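Local coordinates for protein O-methyltransferase family 2 (Planctopirus limnophila, PDB 5I2H) that probably transfers a methyl group from S-adenosyl-L-methionine to a hydroxyl oxygen of a small molecule, and binds the flavone apigenin, at residues L201-G206 against I266-V271. Residues are numbered along the deposited sequence; the frame is centred on the assembly and turned at random.
Sequences LDVAGG and ILLSNV. With AGI (5,7-dihydroxy-2-(4-hydroxyphenyl)-4H-chromen-4-one), chain C.
L201 O accepts a nearly straight hydrogen bond from L267 N (2.8 Å), and L267 O accepts a hydrogen bond from V203 N (3.1 Å), joining strands 199-203 and 265-269 in parallel. They are central neighbours in the seven-stranded sheet of a Rossmann-like class I methyltransferase fold. L201 and I266 lie side by side on one face, CD2 of L201 4.0 Å from CG1 of I266. With chi1 near -64°, I266 holds CG1 beside L201 and turns CG2 toward V203, whose CG2 is 3.9 Å from it. A serine in place of I266 would probably open a gap beside L201 and V203. V203 CB also rests on CD2 of L268 (3.7 Å). D202 and L267 share the other face, the carboxylate lying beside CD2 of L267; D202 OD2 is hydrogen-bonded to T211 OG1. Beyond the bonded pairs the two chains diverge, and water fills in. One water accepts from S269 N and lies within bonding distance of D202 OD1 and V203 O. The glycine-rich turn after V203 is consistent with the cofactor-binding loop of this family, and N270 lines the apigenin pocket. At the loop end, CG2 of V271 packs 3.4 Å from O of V203.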
ATOM      1  N   LEU A 201     -26.734 -18.177 -17.222  1.00  8.48           N
ATOM      2  CA  LEU A 201     -27.119 -18.102 -15.811  1.00  8.66           C
ATOM      3  C   LEU A 201     -25.967 -17.551 -14.988  1.00  8.42           C
ATOM      4  O   LEU A 201     -24.863 -18.108 -15.004  1.00 10.06           O
ATOM      5  CB  LEU A 201     -27.500 -19.490 -15.273  1.00 10.07           C
ATOM      6  CG  LEU A 201     -27.683 -19.664 -13.756  1.00  9.77           C
ATOM      7  CD1 LEU A 201     -28.847 -18.827 -13.212  1.00  9.90           C
ATOM      8  CD2 LEU A 201     -27.858 -21.163 -13.389  1.00 11.72           C
ATOM      9  N   ASP A 202     -26.241 -16.507 -14.224  1.00  8.82           N
ATOM     10  CA  ASP A 202     -25.231 -15.737 -13.492  1.00  9.26           C
ATOM     11  C   ASP A 202     -25.524 -16.011 -12.025  1.00 10.05           C
ATOM     12  O   ASP A 202     -26.492 -15.480 -11.480  1.00 11.80           O
ATOM     13  CB  ASP A 202     -25.378 -14.265 -13.884  1.00 11.09           C
ATOM     14  CG  ASP A 202     -24.233 -13.397 -13.459  1.00 15.86           C
ATOM     15  OD1 ASP A 202     -23.511 -13.769 -12.521  1.00 19.11           O
ATOM     16  OD2 ASP A 202     -24.090 -12.284 -14.060  1.00 17.80           O
ATOM     17  N   VAL A 203     -24.734 -16.885 -11.405  1.00  8.98           N
ATOM     18  CA  VAL A 203     -24.984 -17.325 -10.034  1.00 11.45           C
ATOM     19  C   VAL A 203     -24.270 -16.391  -9.069  1.00 10.33           C
ATOM     20  O   VAL A 203     -23.047 -16.207  -9.165  1.00 10.00           O
ATOM     21  CB  VAL A 203     -24.544 -18.786  -9.840  1.00 12.53           C
ATOM     22  CG1 VAL A 203     -24.671 -19.228  -8.328  1.00 12.10           C
ATOM     23  CG2 VAL A 203     -25.417 -19.685 -10.728  1.00 15.11           C
ATOM     24  N   ALA A 204     -25.019 -15.763  -8.152  0.58 12.15           N
ATOM     25  CA  ALA A 204     -24.439 -14.949  -7.079  0.58 12.26           C
ATOM     26  C   ALA A 204     -23.594 -13.815  -7.652  0.58 14.51           C
ATOM     27  O   ALA A 204     -22.617 -13.379  -7.044  0.58 13.44           O
ATOM     28  CB  ALA A 204     -23.623 -15.818  -6.108  0.58  9.40           C
ATOM     29  N   GLY A 205     -23.975 -13.376  -8.849  0.58 19.63           N
ATOM     30  CA  GLY A 205     -23.319 -12.317  -9.585  0.58 20.76           C
ATOM     31  C   GLY A 205     -24.193 -11.086  -9.667  0.58 21.06           C
ATOM     32  O   GLY A 205     -24.083 -10.298 -10.604  0.58 18.76           O
ATOM     33  N   GLY A 206     -25.065 -10.924  -8.670  0.58 23.67           N
ATOM     34  CA  GLY A 206     -25.832  -9.713  -8.491  0.58 26.87           C
ATOM     35  C   GLY A 206     -25.142  -8.404  -8.824  0.58 28.11           C
ATOM     36  O   GLY A 206     -23.942  -8.227  -8.597  0.58 30.90           O
ATOM     37  N   ILE A 266     -23.002 -21.160 -17.323  1.00  8.56           N
ATOM     38  CA  ILE A 266     -23.144 -20.715 -15.940  1.00  9.04           C
ATOM     39  C   ILE A 266     -21.912 -19.898 -15.578  1.00  9.95           C
ATOM     40  O   ILE A 266     -20.780 -20.372 -15.737  1.00 10.91           O
ATOM     41  CB  ILE A 266     -23.338 -21.895 -14.979  1.00 10.09           C
ATOM     42  CG1 ILE A 266     -24.663 -22.575 -15.322  1.00 11.36           C
ATOM     43  CG2 ILE A 266     -23.320 -21.394 -13.540  1.00 12.72           C
ATOM     44  CD1 ILE A 266     -24.906 -23.845 -14.538  1.00 12.77           C
ATOM     45  N   LEU A 267     -22.131 -18.666 -15.114  1.00  7.94           N
ATOM     46  CA  LEU A 267     -21.066 -17.733 -14.749  1.00  6.79           C
ATOM     47  C   LEU A 267     -20.935 -17.658 -13.223  1.00  9.25           C
ATOM     48  O   LEU A 267     -21.929 -17.439 -12.498  1.00  9.64           O
ATOM     49  CB  LEU A 267     -21.372 -16.348 -15.333  1.00  5.88           C
ATOM     50  CG  LEU A 267     -20.409 -15.217 -14.934  1.00  8.04           C
ATOM     51  CD1 LEU A 267     -18.972 -15.550 -15.412  1.00  9.18           C
ATOM     52  CD2 LEU A 267     -20.869 -13.861 -15.484  1.00  9.30           C
ATOM     53  N   LEU A 268     -19.715 -17.829 -12.746  1.00  7.31           N
ATOM     54  CA  LEU A 268     -19.326 -17.606 -11.349  1.00  7.97           C
ATOM     55  C   LEU A 268     -18.277 -16.503 -11.404  1.00  8.38           C
ATOM     56  O   LEU A 268     -17.091 -16.783 -11.627  1.00  8.82           O
ATOM     57  CB  LEU A 268     -18.728 -18.863 -10.710  1.00  8.03           C
ATOM     58  CG  LEU A 268     -19.690 -20.065 -10.659  1.00  9.07           C
ATOM     59  CD1 LEU A 268     -19.021 -21.352 -10.176  1.00  9.87           C
ATOM     60  CD2 LEU A 268     -20.952 -19.711  -9.848  1.00 14.34           C
ATOM     61  N   SER A 269     -18.688 -15.255 -11.194  1.00  7.84           N
ATOM     62  CA  SER A 269     -17.786 -14.118 -11.347  1.00  6.59           C
ATOM     63  C   SER A 269     -17.527 -13.556  -9.961  1.00  7.45           C
ATOM     64  O   SER A 269     -18.450 -13.059  -9.325  1.00  8.94           O
ATOM     65  CB  SER A 269     -18.401 -13.064 -12.282  1.00  7.58           C
ATOM     66  OG  SER A 269     -17.538 -11.930 -12.364  1.00  9.15           O
ATOM     67  N   ASN A 270     -16.272 -13.628  -9.498  1.00  8.51           N
ATOM     68  CA  ASN A 270     -15.906 -13.136  -8.164  1.00  8.94           C
ATOM     69  C   ASN A 270     -16.747 -13.791  -7.084  1.00  8.42           C
ATOM     70  O   ASN A 270     -17.078 -13.158  -6.075  1.00 10.70           O
ATOM     71  CB  ASN A 270     -16.032 -11.606  -8.080  1.00  9.41           C
ATOM     72  CG  ASN A 270     -15.093 -10.928  -9.029  1.00 13.16           C
ATOM     73  OD1 ASN A 270     -13.894 -11.208  -9.007  1.00 14.66           O
ATOM     74  ND2 ASN A 270     -15.632 -10.084  -9.927  1.00 15.52           N
ATOM     75  N   VAL A 271     -17.082 -15.058  -7.296  1.00  7.99           N
ATOM     76  CA  VAL A 271     -17.841 -15.861  -6.339  1.00  8.29           C
ATOM     77  C   VAL A 271     -16.942 -16.858  -5.646  1.00  9.48           C
ATOM     78  O   VAL A 271     -16.946 -16.959  -4.422  1.00 11.41           O
ATOM     79  CB  VAL A 271     -19.022 -16.600  -7.019  1.00 10.74           C
ATOM     80  CG1 VAL A 271     -19.717 -17.569  -5.978  1.00 10.63           C
ATOM     81  CG2 VAL A 271     -20.066 -15.618  -7.610  1.00 11.05           C
TER
HETATM   82  CAG AGI C 501     -17.162  -6.461   1.316  1.00 46.44           C
HETATM   83  CAE AGI C 501     -17.467  -5.743   2.469  1.00 47.01           C
HETATM   84  CAM AGI C 501     -18.217  -6.358   3.467  1.00 47.54           C
HETATM   85  OAB AGI C 501     -18.501  -5.637   4.592  1.00 48.49           O
HETATM   86  CAF AGI C 501     -18.660  -7.682   3.316  1.00 47.10           C
HETATM   87  CAH AGI C 501     -18.350  -8.405   2.158  1.00 46.65           C
HETATM   88  CAP AGI C 501     -17.598  -7.781   1.160  1.00 45.12           C
HETATM   89  CAQ AGI C 501     -17.200  -8.434  -0.117  1.00 42.50           C
HETATM   90  OAL AGI C 501     -16.241  -7.722  -0.798  1.00 40.41           O
HETATM   91  CAJ AGI C 501     -17.730  -9.642  -0.605  1.00 40.70           C
HETATM   92  CAR AGI C 501     -17.267 -10.161  -1.829  1.00 38.44           C
HETATM   93  OAA AGI C 501     -17.742 -11.228  -2.289  1.00 34.76           O
HETATM   94  CAT AGI C 501     -16.215  -9.395  -2.596  1.00 38.64           C
HETATM   95  CAS AGI C 501     -15.722  -8.134  -1.993  1.00 38.35           C
HETATM   96  CAK AGI C 501     -14.754  -7.371  -2.621  1.00 35.64           C
HETATM   97  CAN AGI C 501     -14.233  -7.783  -3.832  1.00 34.15           C
HETATM   98  OAC AGI C 501     -13.302  -6.985  -4.405  1.00 31.85           O
HETATM   99  CAI AGI C 501     -14.654  -8.961  -4.469  1.00 35.47           C
HETATM  100  CAO AGI C 501     -15.617  -9.788  -3.915  1.00 36.68           C
HETATM  101  OAD AGI C 501     -15.970 -10.903  -4.580  1.00 36.69           O
HETATM  102  O   HOH W   1     -21.487 -14.733 -10.948  1.00 10.06           O
HETATM  103  O   HOH W   2     -20.078 -11.642  -7.290  1.00 28.98           O